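KaiC-like domain-containing protein (Pyrococcus horikoshii, PDB 3BS4) is of unknown function but carries a KaiC-like domain and crystallised with an unidentified peptide. Local coordinates at residues Ser21-Ser32 and Tyr202-Ser213; Gly219-Ile227 and Val237-Gly245. All blocks are in the same frame, centred on the assembly; numbering follows the deposited sequence.

Contacts 1 and 2 lie in series along one mixed sheet, their centres about 13 Å apart and on the same side of the chain's centre. Contact 1 sets strand 22-27 parallel to strand 207-216; that strand then turns back into 219-228, which forms the beta hairpin of contact 2 with 238-244. The backbone join between them includes L225 N, 2.7 Å from K210 O. A second tie runs from the turn after strand 22-27, where S32 O meets the hydroxyl Y241 OH at 2.5 Å and S31 O accepts from R222 NE. Contact 1 thus belongs to the parallel part of the sheet, consistent with a KaiC-like (RecA-type) core, and contact 2 to its antiparallel extension.

Contact 1. Residues Ser21-Ser32 and Tyr202-Ser213; sequences SLILIHEEDASS and YRRADYVLKTRS
D29 grips S213 with both carboxylate oxygens, OD1 taking S213 N at 2.9 Å and OD2 taking S213 OG at 2.7 Å, each through its syn lone pair. With CG between the backbone N and the carbonyl carbon (chi1 64°), the carboxylate comes up against S213. Alongside, T211 OG1 donates to S32 OG (2.8 Å), and S32 OG in turn donates to D29 O, so the two hydroxyls link T211 to the turn backbone. With a leucine in place of D29, S213 N and OG would probably lose the carboxylate that both of them use, and strand 207-216 around S213 would be freer to part from the turn.

Further back the two strands run parallel with regular backbone bonds, I25 and L209 side by side on one face and L24, H26 and K210 on the other. There Y202 reaches from the helix end: its OH meets H26 ND1 at 2.7 Å in the plane of both rings, while L24 CD2 packs against Y202 CD1 (3.5 Å). G191 O holds the other imidazole nitrogen, fixing the ring's rotation. K210 NZ forms a salt bridge with E28 OE2 (3.2 Å), met from above the carboxylate plane, and water 1 links E28 OE1 to R212 NH1.

At the start of the pairing, L22 O accepts from both D206 N and Y207 N, and L22 N in turn donates to D206 OD2, nearly straight (170°), on its anti lone pair.

The turn lies where RecA- and KaiC-like ATPases usually carry the P-loop. Here E27 OE2 takes K35 N, while the carboxylates of E28 and D29 face K210 and S213, so whether the turn binds phosphate in the usual way is uncertain.

Contact 2. Residues Gly219-Ile227 and Val237-Gly245; sequences GIKRELLVI and VRFEYEFKG
L224 and F239 run alongside each other, with L224 CD2 3.9 Å from F239 CD2. V226 CG2 comes to the rim of the same phenyl ring, in its plane, 3.8 Å from CE2, and also packs against V237 CB. Along this face Y241 lays its ring beneath R222: R222 CB sits 3.8 Å from the ring centroid and 16° off the normal, a CH-pi contact. The ring is placed there by a chi1 of 64°, which tucks it in beside the opposing strand, with CE2 against L224 CB. Farther on, R222 CD touches the edge of the F243 ring.

Paired backbone bonds between L224 and F239 hold the antiparallel strands together. On the other face E223 OE2 takes R238 NH2 at 2.8 Å, a salt bridge met from above the carboxylate plane, and L225 CG lies over the rim of one face of that guanidinium. K221 and E240 pass roughly perpendicular to each other with their charges not quite in contact; each finds its salt bridge beyond the hairpin, with E253 and R251. Water 2 bridges R222 N, E240 OE2 and Y241 O.

The hairpin is flanked by strands 207-216 and 247-252, while helix 8-14 covers V226, V237 and F239, and helix 34-47 packs on Y241 and F243.

Contact 1. Residues Ser21-Ser32 and Tyr202-Ser213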
loop_
_atom_site.group_PDB
_atom_site.type_symbol
_atom_site.label_atom_id
_atom_site.label_comp_id
_atom_site.label_asym_id
_atom_site.label_seq_id
_atom_site.Cartn_x
_atom_site.Cartn_y
_atom_site.Cartn_z
ATOM N N SER A 21 11.946 -0.445 -2.669
ATOM C CA SER A 21 11.295 0.539 -3.500
ATOM C C SER A 21 9.957 0.961 -2.907
ATOM O O SER A 21 9.369 0.235 -2.103
ATOM C CB SER A 21 11.077 -0.041 -4.893
ATOM O OG SER A 21 12.342 -0.223 -5.533
ATOM N N LEU A 22 9.496 2.137 -3.338
ATOM C CA LEU A 22 8.127 2.577 -3.114
ATOM C C LEU A 22 7.414 2.458 -4.453
ATOM O O LEU A 22 7.888 2.988 -5.467
ATOM C CB LEU A 22 8.096 4.034 -2.640
ATOM C CG LEU A 22 6.728 4.712 -2.507
ATOM C CD1 LEU A 22 5.785 3.966 -1.537
ATOM C CD2 LEU A 22 6.958 6.143 -2.066
ATOM N N ILE A 23 6.282 1.748 -4.443
ATOM C CA ILE A 23 5.458 1.528 -5.631
ATOM C C ILE A 23 4.137 2.251 -5.433
ATOM O O ILE A 23 3.437 2.020 -4.456
ATOM C CB ILE A 23 5.140 0.025 -5.824
ATOM C CG1 ILE A 23 6.416 -0.782 -6.073
ATOM C CG2 ILE A 23 4.173 -0.193 -6.988
ATOM C CD1 ILE A 23 7.055 -1.315 -4.803
ATOM N N LEU A 24 3.783 3.095 -6.391
ATOM C CA LEU A 24 2.456 3.706 -6.414
ATOM C C LEU A 24 1.564 2.977 -7.389
ATOM O O LEU A 24 1.902 2.851 -8.562
ATOM C CB LEU A 24 2.545 5.179 -6.826
ATOM C CG LEU A 24 1.200 5.907 -6.928
ATOM C CD1 LEU A 24 0.500 6.081 -5.534
ATOM C CD2 LEU A 24 1.430 7.265 -7.587
ATOM N N ILE A 25 0.407 2.512 -6.913
ATOM C CA ILE A 25 -0.647 2.009 -7.790
ATOM C C ILE A 25 -1.663 3.149 -7.855
ATOM O O ILE A 25 -2.346 3.461 -6.862
ATOM C CB ILE A 25 -1.341 0.730 -7.230
ATOM C CG1 ILE A 25 -0.324 -0.402 -6.993
ATOM C CG2 ILE A 25 -2.450 0.313 -8.188
ATOM C CD1 ILE A 25 0.532 -0.741 -8.170
ATOM N N HIS A 26 -1.731 3.799 -9.009
ATOM C CA HIS A 26 -2.688 4.876 -9.227
ATOM C C HIS A 26 -3.910 4.321 -9.947
ATOM O O HIS A 26 -3.865 4.075 -11.174
ATOM C CB HIS A 26 -2.049 6.007 -10.012
ATOM C CG HIS A 26 -2.987 7.148 -10.289
ATOM N ND1 HIS A 26 -2.762 8.071 -11.289
ATOM C CD2 HIS A 26 -4.159 7.504 -9.702
ATOM C CE1 HIS A 26 -3.754 8.942 -11.310
ATOM N NE2 HIS A 26 -4.612 8.625 -10.353
ATOM N N GLU A 27 -4.989 4.107 -9.189
ATOM C CA GLU A 27 -6.252 3.610 -9.759
ATOM C C GLU A 27 -7.000 4.853 -10.246
ATOM O O GLU A 27 -7.648 5.535 -9.447
ATOM C CB GLU A 27 -7.067 2.822 -8.716
ATOM C CG GLU A 27 -8.390 2.288 -9.297
ATOM C CD GLU A 27 -9.370 1.754 -8.253
ATOM O OE1 GLU A 27 -9.931 2.582 -7.495
ATOM O OE2 GLU A 27 -9.631 0.522 -8.205
ATOM N N GLU A 28 -6.865 5.179 -11.527
ATOM C CA GLU A 28 -7.395 6.455 -12.038
ATOM C C GLU A 28 -8.936 6.536 -11.987
ATOM O O GLU A 28 -9.520 7.618 -11.767
ATOM C CB GLU A 28 -6.874 6.706 -13.448
ATOM C CG GLU A 28 -7.177 8.092 -13.981
ATOM C CD GLU A 28 -6.594 8.280 -15.361
ATOM O OE1 GLU A 28 -6.971 7.519 -16.279
ATOM O OE2 GLU A 28 -5.746 9.180 -15.518
ATOM N N ASP A 29 -9.588 5.401 -12.212
ATOM C CA ASP A 29 -11.047 5.315 -12.067
ATOM C C ASP A 29 -11.462 4.018 -11.390
ATOM O O ASP A 29 -10.787 2.981 -11.509
ATOM C CB ASP A 29 -11.750 5.478 -13.411
ATOM C CG ASP A 29 -11.429 4.360 -14.375
ATOM O OD1 ASP A 29 -10.540 4.562 -15.230
ATOM O OD2 ASP A 29 -12.056 3.285 -14.264
ATOM N N ALA A 30 -12.593 4.060 -10.682
ATOM C CA ALA A 30 -13.008 2.948 -9.874
ATOM C C ALA A 30 -13.319 1.696 -10.681
ATOM O O ALA A 30 -13.072 0.599 -10.207
ATOM C CB ALA A 30 -14.225 3.331 -8.976
ATOM N N SER A 31 -13.844 1.868 -11.895
ATOM C CA SER A 31 -14.223 0.720 -12.724
ATOM C C SER A 31 -13.007 -0.107 -13.108
ATOM O O SER A 31 -13.133 -1.286 -13.400
ATOM C CB SER A 31 -14.964 1.171 -13.995
ATOM O OG SER A 31 -16.151 1.870 -13.647
ATOM N N SER A 32 -11.821 0.494 -13.082
ATOM C CA SER A 32 -10.620 -0.266 -13.486
ATOM C C SER A 32 -10.272 -1.404 -12.527
ATOM O O SER A 32 -9.547 -2.329 -12.897
ATOM C CB SER A 32 -9.415 0.664 -13.633
ATOM O OG SER A 32 -8.950 1.109 -12.361
ATOM N N TYR A 202 3.618 10.853 -7.202
ATOM C CA TYR A 202 4.309 10.293 -8.370
ATOM C C TYR A 202 5.820 10.496 -8.242
ATOM O O TYR A 202 6.623 9.589 -8.531
ATOM C CB TYR A 202 3.852 10.982 -9.653
ATOM C CG TYR A 202 2.707 10.328 -10.396
ATOM C CD1 TYR A 202 1.520 9.960 -9.744
ATOM C CD2 TYR A 202 2.788 10.121 -11.770
ATOM C CE1 TYR A 202 0.458 9.376 -10.451
ATOM C CE2 TYR A 202 1.736 9.530 -12.477
ATOM C CZ TYR A 202 0.581 9.161 -11.820
ATOM O OH TYR A 202 -0.432 8.602 -12.564
ATOM N N ARG A 203 6.219 11.703 -7.842
ATOM C CA ARG A 203 7.648 12.013 -7.766
ATOM C C ARG A 203 8.345 11.150 -6.718
ATOM O O ARG A 203 9.488 10.686 -6.914
ATOM C CB ARG A 203 7.843 13.524 -7.513
ATOM C CG ARG A 203 9.280 13.957 -7.183
ATOM C CD ARG A 203 10.245 13.667 -8.333
ATOM N NE ARG A 203 9.883 14.445 -9.509
ATOM C CZ ARG A 203 10.600 14.505 -10.629
ATOM N NH1 ARG A 203 11.753 13.843 -10.742
ATOM N NH2 ARG A 203 10.170 15.252 -11.636
ATOM N N ARG A 204 7.661 10.912 -5.603
ATOM C CA ARG A 204 8.254 10.194 -4.480
ATOM C C ARG A 204 8.388 8.698 -4.749
ATOM O O ARG A 204 9.310 8.038 -4.242
ATOM C CB ARG A 204 7.426 10.438 -3.215
ATOM C CG ARG A 204 7.560 11.861 -2.715
ATOM C CD ARG A 204 6.580 12.142 -1.603
ATOM N NE ARG A 204 6.529 13.567 -1.287
ATOM C CZ ARG A 204 7.472 14.216 -0.600
ATOM N NH1 ARG A 204 8.546 13.580 -0.142
ATOM N NH2 ARG A 204 7.343 15.513 -0.358
ATOM N N ALA A 205 7.463 8.156 -5.531
ATOM C CA ALA A 205 7.481 6.724 -5.865
ATOM C C ALA A 205 8.617 6.330 -6.817
ATOM O O ALA A 205 8.971 7.098 -7.724
ATOM C CB ALA A 205 6.147 6.309 -6.453
ATOM N N ASP A 206 9.160 5.130 -6.630
ATOM C CA ASP A 206 10.148 4.595 -7.573
ATOM C C ASP A 206 9.480 3.977 -8.790
ATOM O O ASP A 206 10.008 4.048 -9.917
ATOM C CB ASP A 206 11.049 3.575 -6.886
ATOM C CG ASP A 206 11.764 4.165 -5.696
ATOM O OD1 ASP A 206 12.599 5.092 -5.887
ATOM O OD2 ASP A 206 11.474 3.724 -4.561
ATOM N N TYR A 207 8.327 3.344 -8.556
ATOM C CA TYR A 207 7.518 2.784 -9.633
ATOM C C TYR A 207 6.148 3.430 -9.585
ATOM O O TYR A 207 5.629 3.637 -8.505
ATOM C CB TYR A 207 7.300 1.279 -9.451
ATOM C CG TYR A 207 8.546 0.431 -9.499
ATOM C CD1 TYR A 207 8.861 -0.317 -10.638
ATOM C CD2 TYR A 207 9.377 0.325 -8.385
ATOM C CE1 TYR A 207 10.016 -1.122 -10.664
ATOM C CE2 TYR A 207 10.518 -0.467 -8.403
ATOM C CZ TYR A 207 10.828 -1.182 -9.539
ATOM O OH TYR A 207 11.982 -1.970 -9.529
ATOM N N VAL A 208 5.578 3.732 -10.751
ATOM C CA VAL A 208 4.183 4.164 -10.802
ATOM C C VAL A 208 3.480 3.333 -11.858
ATOM O O VAL A 208 3.876 3.354 -13.038
ATOM C CB VAL A 208 4.029 5.647 -11.183
ATOM C CG1 VAL A 208 2.531 5.998 -11.277
ATOM C CG2 VAL A 208 4.750 6.550 -10.175
ATOM N N LEU A 209 2.444 2.615 -11.428
ATOM C CA LEU A 209 1.536 1.883 -12.320
ATOM C C LEU A 209 0.176 2.542 -12.243
ATOM O O LEU A 209 -0.347 2.738 -11.144
ATOM C CB LEU A 209 1.406 0.420 -11.883
ATOM C CG LEU A 209 2.706 -0.385 -11.720
ATOM C CD1 LEU A 209 2.401 -1.865 -11.414
ATOM C CD2 LEU A 209 3.616 -0.250 -12.915
ATOM N N LYS A 210 -0.399 2.865 -13.395
ATOM C CA LYS A 210 -1.702 3.543 -13.430
ATOM C C LYS A 210 -2.704 2.610 -14.077
ATOM O O LYS A 210 -2.430 2.061 -15.139
ATOM C CB LYS A 210 -1.624 4.829 -14.246
ATOM C CG LYS A 210 -2.948 5.562 -14.330
ATOM C CD LYS A 210 -2.738 6.970 -14.832
ATOM C CE LYS A 210 -2.844 7.058 -16.329
ATOM N NZ LYS A 210 -2.822 8.503 -16.763
ATOM N N THR A 211 -3.847 2.405 -13.423
ATOM C CA THR A 211 -4.913 1.601 -14.038
ATOM C C THR A 211 -6.058 2.502 -14.468
ATOM O O THR A 211 -6.336 3.536 -13.851
ATOM C CB THR A 211 -5.442 0.498 -13.106
ATOM O OG1 THR A 211 -6.138 1.078 -11.987
ATOM C CG2 THR A 211 -4.299 -0.380 -12.608
ATOM N N ARG A 212 -6.713 2.111 -15.553
ATOM C CA ARG A 212 -7.819 2.908 -16.078
ATOM C C ARG A 212 -8.704 2.048 -16.950
ATOM O O ARG A 212 -8.273 1.004 -17.430
ATOM C CB ARG A 212 -7.293 4.085 -16.882
ATOM C CG ARG A 212 -6.501 3.674 -18.113
ATOM C CD ARG A 212 -6.177 4.882 -18.957
ATOM N NE ARG A 212 -5.580 4.510 -20.238
ATOM C CZ ARG A 212 -4.894 5.354 -21.004
ATOM N NH1 ARG A 212 -4.709 6.611 -20.622
ATOM N NH2 ARG A 212 -4.385 4.937 -22.157
ATOM N N SER A 213 -9.935 2.510 -17.147
ATOM C CA SER A 213 -10.943 1.804 -17.929
ATOM C C SER A 213 -11.228 2.556 -19.222
ATOM O O SER A 213 -11.107 3.781 -19.280
ATOM C CB SER A 213 -12.257 1.728 -17.134
ATOM O OG SER A 213 -12.072 1.108 -15.868
HETATM O O HOH W 1 -5.785 8.151 -18.621
#

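Contact 2. Residues Gly219-Ile227 and Val237-Gly245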
loop_
_atom_site.group_PDB
_atom_site.type_symbol
_atom_site.label_atom_id
_atom_site.label_comp_id
_atom_site.label_asym_id
_atom_site.label_seq_id
_atom_site.Cartn_x
_atom_site.Cartn_y
_atom_site.Cartn_z
ATOM N N GLY A 219 -17.980 -3.751 -24.386
ATOM C CA GLY A 219 -17.676 -3.970 -22.971
ATOM C C GLY A 219 -16.516 -3.115 -22.489
ATOM O O GLY A 219 -15.917 -2.384 -23.259
ATOM N N ILE A 220 -16.227 -3.206 -21.198
ATOM C CA ILE A 220 -15.149 -2.434 -20.584
ATOM C C ILE A 220 -13.801 -3.079 -20.919
ATOM O O ILE A 220 -13.681 -4.313 -20.921
ATOM C CB ILE A 220 -15.367 -2.359 -19.034
ATOM C CG1 ILE A 220 -14.276 -1.538 -18.343
ATOM C CG2 ILE A 220 -15.449 -3.771 -18.410
ATOM C CD1 ILE A 220 -14.589 -1.261 -16.868
ATOM N N LYS A 221 -12.819 -2.239 -21.250
ATOM C CA LYS A 221 -11.427 -2.651 -21.417
ATOM C C LYS A 221 -10.659 -2.022 -20.254
ATOM O O LYS A 221 -10.769 -0.813 -20.013
ATOM C CB LYS A 221 -10.866 -2.149 -22.749
ATOM C CG LYS A 221 -9.421 -2.549 -23.000
ATOM C CD LYS A 221 -8.912 -1.956 -24.296
ATOM C CE LYS A 221 -7.486 -2.409 -24.576
ATOM N NZ LYS A 221 -7.065 -2.007 -25.968
ATOM N N ARG A 222 -9.918 -2.847 -19.523
ATOM C CA ARG A 222 -9.125 -2.357 -18.393
ATOM C C ARG A 222 -7.652 -2.394 -18.774
ATOM O O ARG A 222 -7.182 -3.386 -19.329
ATOM C CB ARG A 222 -9.411 -3.182 -17.145
ATOM C CG ARG A 222 -10.831 -3.015 -16.595
ATOM C CD ARG A 222 -11.061 -3.900 -15.382
ATOM N NE ARG A 222 -12.331 -3.572 -14.743
ATOM C CZ ARG A 222 -13.455 -4.256 -14.902
ATOM N NH1 ARG A 222 -13.479 -5.350 -15.667
ATOM N NH2 ARG A 222 -14.553 -3.860 -14.271
ATOM N N GLU A 223 -6.947 -1.292 -18.493
ATOM C CA GLU A 223 -5.540 -1.164 -18.855
ATOM C C GLU A 223 -4.656 -0.786 -17.682
ATOM O O GLU A 223 -5.047 0.023 -16.838
ATOM C CB GLU A 223 -5.379 -0.090 -19.922
ATOM C CG GLU A 223 -5.973 -0.494 -21.240
ATOM C CD GLU A 223 -5.704 0.526 -22.305
ATOM O OE1 GLU A 223 -6.336 1.608 -22.266
ATOM O OE2 GLU A 223 -4.852 0.240 -23.176
ATOM N N LEU A 224 -3.458 -1.361 -17.659
ATOM C CA LEU A 224 -2.433 -0.965 -16.689
ATOM C C LEU A 224 -1.267 -0.359 -17.442
ATOM O O LEU A 224 -0.717 -0.993 -18.350
ATOM C CB LEU A 224 -1.985 -2.167 -15.866
ATOM C CG LEU A 224 -0.989 -1.918 -14.723
ATOM C CD1 LEU A 224 -1.167 -2.987 -13.648
ATOM C CD2 LEU A 224 0.451 -1.888 -15.231
ATOM N N LEU A 225 -0.906 0.868 -17.079
ATOM C CA LEU A 225 0.170 1.595 -17.748
ATOM C C LEU A 225 1.379 1.704 -16.834
ATOM O O LEU A 225 1.243 2.108 -15.685
ATOM C CB LEU A 225 -0.302 3.000 -18.107
ATOM C CG LEU A 225 -1.202 3.243 -19.323
ATOM C CD1 LEU A 225 -2.482 2.436 -19.286
ATOM C CD2 LEU A 225 -1.525 4.736 -19.400
ATOM N N VAL A 226 2.558 1.349 -17.346
ATOM C CA VAL A 226 3.772 1.465 -16.559
ATOM C C VAL A 226 4.311 2.869 -16.792
ATOM O O VAL A 226 4.978 3.141 -17.792
ATOM C CB VAL A 226 4.820 0.374 -16.895
ATOM C CG1 VAL A 226 5.999 0.473 -15.929
ATOM C CG2 VAL A 226 4.173 -1.030 -16.841
ATOM N N ILE A 227 3.968 3.771 -15.881
ATOM C CA ILE A 227 4.287 5.191 -16.031
ATOM C C ILE A 227 5.748 5.506 -15.668
ATOM O O ILE A 227 6.397 6.334 -16.323
ATOM C CB ILE A 227 3.303 6.067 -15.180
ATOM C CG1 ILE A 227 1.846 5.957 -15.674
ATOM C CG2 ILE A 227 3.718 7.532 -15.150
ATOM C CD1 ILE A 227 1.644 6.227 -17.174
ATOM N N VAL A 237 5.197 0.751 -21.582
ATOM C CA VAL A 237 4.654 -0.601 -21.438
ATOM C C VAL A 237 3.207 -0.507 -20.952
ATOM O O VAL A 237 2.923 0.178 -19.964
ATOM C CB VAL A 237 5.499 -1.470 -20.475
ATOM C CG1 VAL A 237 4.955 -2.889 -20.389
ATOM C CG2 VAL A 237 6.968 -1.515 -20.935
ATOM N N ARG A 238 2.304 -1.166 -21.674
ATOM C CA ARG A 238 0.877 -1.138 -21.360
ATOM C C ARG A 238 0.340 -2.550 -21.416
ATOM O O ARG A 238 0.712 -3.337 -22.300
ATOM C CB ARG A 238 0.092 -0.266 -22.351
ATOM C CG ARG A 238 0.584 1.159 -22.487
ATOM C CD ARG A 238 0.021 1.784 -23.753
ATOM N NE ARG A 238 -1.437 1.724 -23.769
ATOM C CZ ARG A 238 -2.234 2.786 -23.677
ATOM N NH1 ARG A 238 -1.720 4.010 -23.575
ATOM N NH2 ARG A 238 -3.551 2.620 -23.697
ATOM N N PHE A 239 -0.562 -2.862 -20.493
ATOM C CA PHE A 239 -1.200 -4.165 -20.454
ATOM C C PHE A 239 -2.705 -4.009 -20.469
ATOM O O PHE A 239 -3.245 -3.075 -19.859
ATOM C CB PHE A 239 -0.862 -4.888 -19.156
ATOM C CG PHE A 239 0.593 -5.118 -18.940
ATOM C CD1 PHE A 239 1.182 -6.326 -19.319
ATOM C CD2 PHE A 239 1.381 -4.145 -18.316
ATOM C CE1 PHE A 239 2.538 -6.544 -19.094
ATOM C CE2 PHE A 239 2.739 -4.354 -18.093
ATOM C CZ PHE A 239 3.320 -5.551 -18.489
ATOM N N GLU A 240 -3.386 -4.920 -21.162
ATOM C CA GLU A 240 -4.822 -5.089 -20.934
ATOM C C GLU A 240 -4.963 -6.138 -19.855
ATOM O O GLU A 240 -4.166 -7.072 -19.805
ATOM C CB GLU A 240 -5.575 -5.557 -22.190
ATOM C CG GLU A 240 -7.109 -5.631 -21.922
ATOM C CD GLU A 240 -7.971 -5.989 -23.128
ATOM O OE1 GLU A 240 -7.449 -6.037 -24.264
ATOM O OE2 GLU A 240 -9.190 -6.205 -22.916
ATOM N N TYR A 241 -5.963 -6.006 -18.982
ATOM C CA TYR A 241 -6.194 -7.070 -18.000
ATOM C C TYR A 241 -7.667 -7.381 -17.774
ATOM O O TYR A 241 -8.553 -6.583 -18.109
ATOM C CB TYR A 241 -5.475 -6.789 -16.662
ATOM C CG TYR A 241 -5.953 -5.552 -15.918
ATOM C CD1 TYR A 241 -6.964 -5.644 -14.969
ATOM C CD2 TYR A 241 -5.361 -4.315 -16.146
ATOM C CE1 TYR A 241 -7.421 -4.510 -14.282
ATOM C CE2 TYR A 241 -5.776 -3.187 -15.453
ATOM C CZ TYR A 241 -6.809 -3.295 -14.534
ATOM O OH TYR A 241 -7.213 -2.164 -13.848
ATOM N N GLU A 242 -7.905 -8.576 -17.255
ATOM C CA GLU A 242 -9.208 -8.963 -16.730
ATOM C C GLU A 242 -8.977 -9.811 -15.496
ATOM O O GLU A 242 -7.840 -10.006 -15.095
ATOM C CB GLU A 242 -10.018 -9.730 -17.768
ATOM C CG GLU A 242 -9.340 -10.943 -18.311
ATOM C CD GLU A 242 -10.011 -11.458 -19.586
ATOM O OE1 GLU A 242 -11.050 -10.904 -20.022
ATOM O OE2 GLU A 242 -9.482 -12.431 -20.134
ATOM N N PHE A 243 -10.056 -10.296 -14.894
ATOM C CA PHE A 243 -9.927 -11.084 -13.671
ATOM C C PHE A 243 -10.494 -12.467 -13.881
ATOM O O PHE A 243 -11.566 -12.615 -14.450
ATOM C CB PHE A 243 -10.653 -10.392 -12.527
ATOM C CG PHE A 243 -10.068 -9.044 -12.182
ATOM C CD1 PHE A 243 -9.054 -8.936 -11.230
ATOM C CD2 PHE A 243 -10.508 -7.893 -12.818
ATOM C CE1 PHE A 243 -8.494 -7.685 -10.905
ATOM C CE2 PHE A 243 -9.953 -6.641 -12.507
ATOM C CZ PHE A 243 -8.946 -6.541 -11.546
ATOM N N LYS A 244 -9.761 -13.473 -13.428
ATOM C CA LYS A 244 -10.314 -14.818 -13.328
ATOM C C LYS A 244 -10.528 -15.074 -11.844
ATOM O O LYS A 244 -9.581 -15.355 -11.113
ATOM C CB LYS A 244 -9.330 -15.815 -13.916
ATOM C CG LYS A 244 -9.850 -17.248 -13.934
ATOM C CD LYS A 244 -8.795 -18.204 -14.444
ATOM C CE LYS A 244 -9.354 -19.628 -14.461
ATOM N NZ LYS A 244 -8.668 -20.454 -15.504
ATOM N N GLY A 245 -11.768 -14.943 -11.393
ATOM C CA GLY A 245 -12.031 -14.910 -9.954
ATOM C C GLY A 245 -11.338 -13.663 -9.437
ATOM O O GLY A 245 -11.607 -12.564 -9.908
HETATM O O HOH W 2 -9.956 -5.668 -20.289
HETATM O O HOH W 3 -11.397 -6.511 -17.480
HETATM O O HOH W 4 6.653 1.873 -19.478
#